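Local coordinates for protein (soluble lytic transglycosylase SLT70) (PDB 1QSA) that cleaves the glycosidic bonds between N-acetylmuramic acid and N-acetylglucosamine in peptidoglycan, leaving a 1,6-anhydro bond on the muramic acid residue, at residues Y35-Y40 against R389-W394; R291-L296 against K318-Y323. All coordinates share one frame; numbering follows the deposited sequence.

Contact 1. Residues Y35-Y40 against R389-W394; sequences YPLYPY and RELMYW. With SO4 (sulfate ion), chain C.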
# COMPACT_ATOMS: atom_id res chain seq x y z
N TYR A 35 1.24 36.75 -2.30
CA TYR A 35 0.37 35.67 -1.82
C TYR A 35 1.21 34.38 -1.71
O TYR A 35 1.99 34.08 -2.62
CB TYR A 35 -0.78 35.47 -2.79
CG TYR A 35 -1.79 34.44 -2.33
CD1 TYR A 35 -2.47 34.61 -1.11
CD2 TYR A 35 -2.06 33.30 -3.09
CE1 TYR A 35 -3.39 33.66 -0.66
CE2 TYR A 35 -2.98 32.35 -2.65
CZ TYR A 35 -3.64 32.52 -1.44
OH TYR A 35 -4.51 31.54 -1.04
N PRO A 36 1.07 33.60 -0.61
CA PRO A 36 1.86 32.37 -0.46
C PRO A 36 1.85 31.41 -1.64
O PRO A 36 2.87 30.77 -1.91
CB PRO A 36 1.28 31.72 0.80
CG PRO A 36 0.90 32.93 1.64
CD PRO A 36 0.30 33.89 0.62
N LEU A 37 0.72 31.32 -2.34
CA LEU A 37 0.65 30.40 -3.47
C LEU A 37 1.10 30.96 -4.83
O LEU A 37 0.98 30.28 -5.86
CB LEU A 37 -0.73 29.74 -3.57
CG LEU A 37 -1.22 29.03 -2.30
CD1 LEU A 37 -2.52 28.29 -2.59
CD2 LEU A 37 -0.19 28.05 -1.76
N TYR A 38 1.69 32.16 -4.84
CA TYR A 38 2.19 32.73 -6.10
C TYR A 38 3.14 31.77 -6.84
O TYR A 38 3.05 31.64 -8.05
CB TYR A 38 2.86 34.09 -5.85
CG TYR A 38 3.32 34.75 -7.11
CD1 TYR A 38 2.41 35.35 -7.99
CD2 TYR A 38 4.67 34.74 -7.45
CE1 TYR A 38 2.85 35.93 -9.20
CE2 TYR A 38 5.11 35.31 -8.65
CZ TYR A 38 4.20 35.89 -9.51
OH TYR A 38 4.67 36.43 -10.69
N PRO A 39 4.02 31.03 -6.12
CA PRO A 39 4.92 30.10 -6.84
C PRO A 39 4.15 29.06 -7.66
O PRO A 39 4.66 28.60 -8.69
CB PRO A 39 5.72 29.45 -5.70
CG PRO A 39 5.82 30.55 -4.69
CD PRO A 39 4.40 31.12 -4.70
N TYR A 40 2.96 28.67 -7.21
CA TYR A 40 2.14 27.72 -7.98
C TYR A 40 1.66 28.36 -9.28
O TYR A 40 1.53 27.67 -10.30
CB TYR A 40 0.97 27.20 -7.15
CG TYR A 40 1.38 26.18 -6.11
CD1 TYR A 40 1.42 24.82 -6.43
CD2 TYR A 40 1.71 26.56 -4.81
CE1 TYR A 40 1.78 23.87 -5.48
CE2 TYR A 40 2.07 25.61 -3.85
CZ TYR A 40 2.11 24.26 -4.20
OH TYR A 40 2.49 23.31 -3.28
N ARG A 389 -1.16 26.39 4.85
CA ARG A 389 -2.38 27.03 5.32
C ARG A 389 -3.31 27.40 4.16
O ARG A 389 -4.50 27.11 4.20
CB ARG A 389 -2.03 28.28 6.14
CG ARG A 389 -3.24 29.10 6.58
CD ARG A 389 -2.82 30.34 7.37
NE ARG A 389 -3.98 31.15 7.75
CZ ARG A 389 -3.92 32.44 8.13
NH1 ARG A 389 -2.76 33.09 8.20
NH2 ARG A 389 -5.04 33.08 8.45
N GLU A 390 -2.75 28.00 3.10
CA GLU A 390 -3.56 28.37 1.95
C GLU A 390 -4.13 27.16 1.25
O GLU A 390 -5.29 27.15 0.88
CB GLU A 390 -2.77 29.22 0.95
CG GLU A 390 -2.40 30.60 1.50
CD GLU A 390 -3.58 31.25 2.20
OE1 GLU A 390 -4.56 31.56 1.51
OE2 GLU A 390 -3.54 31.42 3.45
N LEU A 391 -3.29 26.14 1.06
CA LEU A 391 -3.74 24.92 0.38
C LEU A 391 -4.89 24.25 1.14
O LEU A 391 -5.87 23.83 0.53
CB LEU A 391 -2.57 23.97 0.18
CG LEU A 391 -1.49 24.48 -0.79
CD1 LEU A 391 -0.23 23.62 -0.66
CD2 LEU A 391 -2.05 24.45 -2.24
N MET A 392 -4.81 24.24 2.47
CA MET A 392 -5.87 23.64 3.27
C MET A 392 -7.13 24.52 3.20
O MET A 392 -8.25 24.00 3.13
CB MET A 392 -5.40 23.43 4.72
CG MET A 392 -4.31 22.37 4.86
SD MET A 392 -4.81 20.76 4.18
CE MET A 392 -5.99 20.23 5.43
N TYR A 393 -6.94 25.84 3.14
CA TYR A 393 -8.07 26.76 3.04
C TYR A 393 -8.88 26.48 1.76
O TYR A 393 -10.11 26.53 1.78
CB TYR A 393 -7.59 28.21 3.02
CG TYR A 393 -8.73 29.19 2.89
CD1 TYR A 393 -9.56 29.44 3.98
CD2 TYR A 393 -8.98 29.85 1.69
CE1 TYR A 393 -10.62 30.34 3.87
CE2 TYR A 393 -10.04 30.74 1.57
CZ TYR A 393 -10.85 30.98 2.67
OH TYR A 393 -11.89 31.88 2.58
N TRP A 394 -8.18 26.13 0.68
CA TRP A 394 -8.84 25.82 -0.59
C TRP A 394 -9.23 24.35 -0.74
O TRP A 394 -9.68 23.93 -1.82
CB TRP A 394 -7.95 26.23 -1.77
CG TRP A 394 -7.66 27.71 -1.83
CD1 TRP A 394 -6.43 28.30 -1.73
CD2 TRP A 394 -8.60 28.77 -2.02
NE1 TRP A 394 -6.56 29.66 -1.84
CE2 TRP A 394 -7.88 29.98 -2.02
CE3 TRP A 394 -10.00 28.81 -2.19
CZ2 TRP A 394 -8.49 31.23 -2.19
CZ3 TRP A 394 -10.61 30.07 -2.36
CH2 TRP A 394 -9.86 31.25 -2.36
S SO4 C . -7.84 30.58 7.97
O1 SO4 C . -8.75 29.47 8.35
O2 SO4 C . -7.27 31.20 9.18
O3 SO4 C . -6.76 30.04 7.13
O4 SO4 C . -8.63 31.60 7.26
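Y35 turns its ring away from its own backbone N (chi1 -176°), which carries the hydroxyl across to E390 and W394; E390 is bent about its CB-CG bond and brings its carboxylate to the same spot. There Y35 OH donates to E390 OE1 at 2.6 Å, the carboxylate oxygen receiving it on its anti lone pair, and accepts from W394 NE1 at 2.9 Å. The indole N-H points well at the hydroxyl (159°), which sits close to the plane of the W394 ring. One phenol oxygen is thus both donor and acceptor, and the two bonds fix where the ring end lies. The side chains of Y35 and E390 meet at a slant, with ring and carboxylate planes 78° apart. E390 OE1 also pairs with R7, which would probably favour the charged carboxylate, and Y10 packs against both the Y35 and W394 rings.

Here the chain closes on itself: the type I turn Y35-Y38 leads into helix 38-48 near the start of the alpha-superhelix, while R389-Y393 is the last part of helix 383-393, in the L domain, and W394 the first residue beyond it. L37, at the N-cap position of helix 38-48, lays its branched end over the helix, with CG 3.6 Å from E390 CB and CD1 3.9 Å from L391 CD2. The same CD1 approaches the edge of the W394 indole. Farther along, Y40 OH comes to 3.8 Å from L391 CD1, its polar partner being E403. R389, which takes no part across the contact, binds a sulfate ion, probably from the crystallisation liquor, through NE to O3 (3.1 Å) and NH2 to O2 (3.0 Å), and R7 NH1 binds the same ion.

Contact 2. Residues R291-L296 against K318-Y323; sequences RVRMAL and KDEWRY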
# COMPACT_ATOMS: atom_id res chain seq x y z
N ARG A 291 -0.69 -22.54 7.93
CA ARG A 291 -1.18 -23.82 8.45
C ARG A 291 -1.76 -23.64 9.86
O ARG A 291 -2.74 -24.30 10.22
CB ARG A 291 -0.07 -24.87 8.45
CG ARG A 291 -0.54 -26.27 8.83
CD ARG A 291 -1.71 -26.71 7.97
NE ARG A 291 -2.21 -28.04 8.35
CZ ARG A 291 -3.11 -28.27 9.30
NH1 ARG A 291 -3.58 -27.26 10.03
NH2 ARG A 291 -3.50 -29.51 9.56
N VAL A 292 -1.14 -22.77 10.66
CA VAL A 292 -1.65 -22.46 12.00
C VAL A 292 -3.03 -21.81 11.84
O VAL A 292 -3.97 -22.11 12.59
CB VAL A 292 -0.72 -21.44 12.74
CG1 VAL A 292 -1.39 -20.89 13.99
CG2 VAL A 292 0.62 -22.11 13.11
N ARG A 293 -3.15 -20.92 10.85
CA ARG A 293 -4.44 -20.26 10.61
C ARG A 293 -5.51 -21.24 10.18
O ARG A 293 -6.68 -21.07 10.55
CB ARG A 293 -4.29 -19.10 9.62
CG ARG A 293 -3.51 -17.92 10.23
CD ARG A 293 -3.53 -16.66 9.37
NE ARG A 293 -2.91 -15.56 10.11
CZ ARG A 293 -1.63 -15.20 10.01
NH1 ARG A 293 -0.84 -15.76 9.09
NH2 ARG A 293 -1.15 -14.22 10.76
N MET A 294 -5.12 -22.28 9.46
CA MET A 294 -6.07 -23.32 9.04
C MET A 294 -6.62 -24.03 10.28
O MET A 294 -7.81 -24.32 10.37
CB MET A 294 -5.40 -24.35 8.12
CG MET A 294 -6.32 -25.53 7.78
SD MET A 294 -5.57 -26.69 6.65
CE MET A 294 -6.11 -26.03 5.11
N ALA A 295 -5.74 -24.32 11.24
CA ALA A 295 -6.16 -24.96 12.49
C ALA A 295 -7.10 -24.03 13.26
O ALA A 295 -8.13 -24.48 13.78
CB ALA A 295 -4.93 -25.30 13.34
N LEU A 296 -6.77 -22.74 13.33
CA LEU A 296 -7.62 -21.78 14.03
C LEU A 296 -8.98 -21.62 13.35
O LEU A 296 -10.01 -21.50 14.00
CB LEU A 296 -6.96 -20.40 14.08
CG LEU A 296 -5.83 -20.20 15.09
CD1 LEU A 296 -5.24 -18.80 14.93
CD2 LEU A 296 -6.35 -20.40 16.52
N LYS A 318 5.66 -12.79 17.78
CA LYS A 318 4.52 -11.99 17.31
C LYS A 318 3.32 -12.01 18.25
O LYS A 318 3.01 -13.04 18.86
CB LYS A 318 4.11 -12.43 15.90
CG LYS A 318 5.21 -12.28 14.85
CD LYS A 318 4.75 -12.82 13.50
CE LYS A 318 5.86 -12.76 12.47
NZ LYS A 318 5.45 -13.34 11.14
N ASP A 319 2.65 -10.86 18.36
CA ASP A 319 1.47 -10.69 19.22
C ASP A 319 0.49 -11.85 19.08
O ASP A 319 0.07 -12.43 20.08
CB ASP A 319 0.69 -9.43 18.84
CG ASP A 319 1.32 -8.16 19.36
OD1 ASP A 319 2.41 -8.22 19.99
OD2 ASP A 319 0.71 -7.10 19.15
N GLU A 320 0.08 -12.13 17.85
CA GLU A 320 -0.88 -13.19 17.60
C GLU A 320 -0.48 -14.55 18.15
O GLU A 320 -1.30 -15.23 18.78
CB GLU A 320 -1.22 -13.31 16.10
CG GLU A 320 -0.04 -13.61 15.17
CD GLU A 320 0.52 -12.38 14.51
OE1 GLU A 320 0.56 -11.31 15.16
OE2 GLU A 320 0.97 -12.47 13.34
N TRP A 321 0.78 -14.94 17.97
CA TRP A 321 1.23 -16.25 18.42
C TRP A 321 1.41 -16.31 19.93
O TRP A 321 1.28 -17.39 20.52
CB TRP A 321 2.44 -16.72 17.63
CG TRP A 321 2.24 -16.64 16.13
CD1 TRP A 321 3.17 -16.28 15.21
CD2 TRP A 321 1.02 -16.88 15.39
NE1 TRP A 321 2.62 -16.27 13.94
CE2 TRP A 321 1.30 -16.63 14.02
CE3 TRP A 321 -0.29 -17.27 15.75
CZ2 TRP A 321 0.33 -16.76 13.01
CZ3 TRP A 321 -1.26 -17.39 14.73
CH2 TRP A 321 -0.93 -17.13 13.38
N ARG A 322 1.72 -15.17 20.55
CA ARG A 322 1.81 -15.14 22.00
C ARG A 322 0.40 -15.32 22.57
O ARG A 322 0.19 -16.09 23.52
CB ARG A 322 2.42 -13.82 22.47
CG ARG A 322 3.90 -13.70 22.15
CD ARG A 322 4.43 -12.32 22.45
NE ARG A 322 4.44 -12.03 23.88
CZ ARG A 322 4.42 -10.81 24.39
NH1 ARG A 322 4.35 -9.74 23.60
NH2 ARG A 322 4.45 -10.64 25.71
N TYR A 323 -0.59 -14.65 21.97
CA TYR A 323 -1.97 -14.80 22.45
C TYR A 323 -2.44 -16.24 22.29
O TYR A 323 -3.02 -16.79 23.22
CB TYR A 323 -2.96 -13.88 21.70
CG TYR A 323 -4.40 -14.15 22.14
CD1 TYR A 323 -4.91 -13.59 23.32
CD2 TYR A 323 -5.21 -15.03 21.42
CE1 TYR A 323 -6.20 -13.92 23.77
CE2 TYR A 323 -6.49 -15.35 21.86
CZ TYR A 323 -6.98 -14.80 23.03
OH TYR A 323 -8.23 -15.12 23.46
O HOH W 1 1.74 -13.79 11.15
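R293 NH2 has several partners: a water accepts from it at 2.9 Å and donates on to E320 OE2 at 2.7 Å, while E577 gives it a salt bridge from helix 572-578. Directly, R293 NH2 and E320 OE2 stand 3.8 Å apart, a long salt bridge, so the water carries the closer link between these two side chains. The carboxylate oxygen lies near the guanidinium plane, at its edge. The arginine is extended from CG to NE and crosses the indole of W321 at about a right angle, so that W321 CZ2 lies over one face of the guanidinium, toward its rim, 3.7 Å from R293 NH2; the two planes are 50° apart, well short of a parallel stack. E320 CG, put between the backbone N and carbonyl carbon (chi1 59°), rests over one face of that indole. The six-membered end of W321 meets the other helix through V292, whose CG1 is 3.6 Å from W321 CZ3, and more loosely through L296 CD1 at the ring edge. At the other end of the indole, NE1 is bound by E289.

The large indole bridges two helix segments whose axes are 12.8 Å apart and inclined at 47°. Helix 301-310, between them in sequence, packs on V292 and L296, and E577 of helix 572-578 touches L296, E320 and W321.

How the contacts relate
Contacts 1 and 2 lie on opposite sides of the chain's centre, with centres about 50 Å apart and nearest atoms about 31 Å apart. Contact 1 joins residues 349 positions apart and brings the beginning of the superhelix to the L domain; contact 2 joins segments only 22 residues apart, within the chain that contact 1 spans. Both combine apolar packing with a tryptophan and a glutamate, but in contact 1 the indole N-H bonds across to the partner segment, whereas in contact 2 it goes to E289, outside both segments. Neither reaches the predicted active-site residue E478, although contact 2 borders helix 572-578, which begins within the transglycosylase SLT domain.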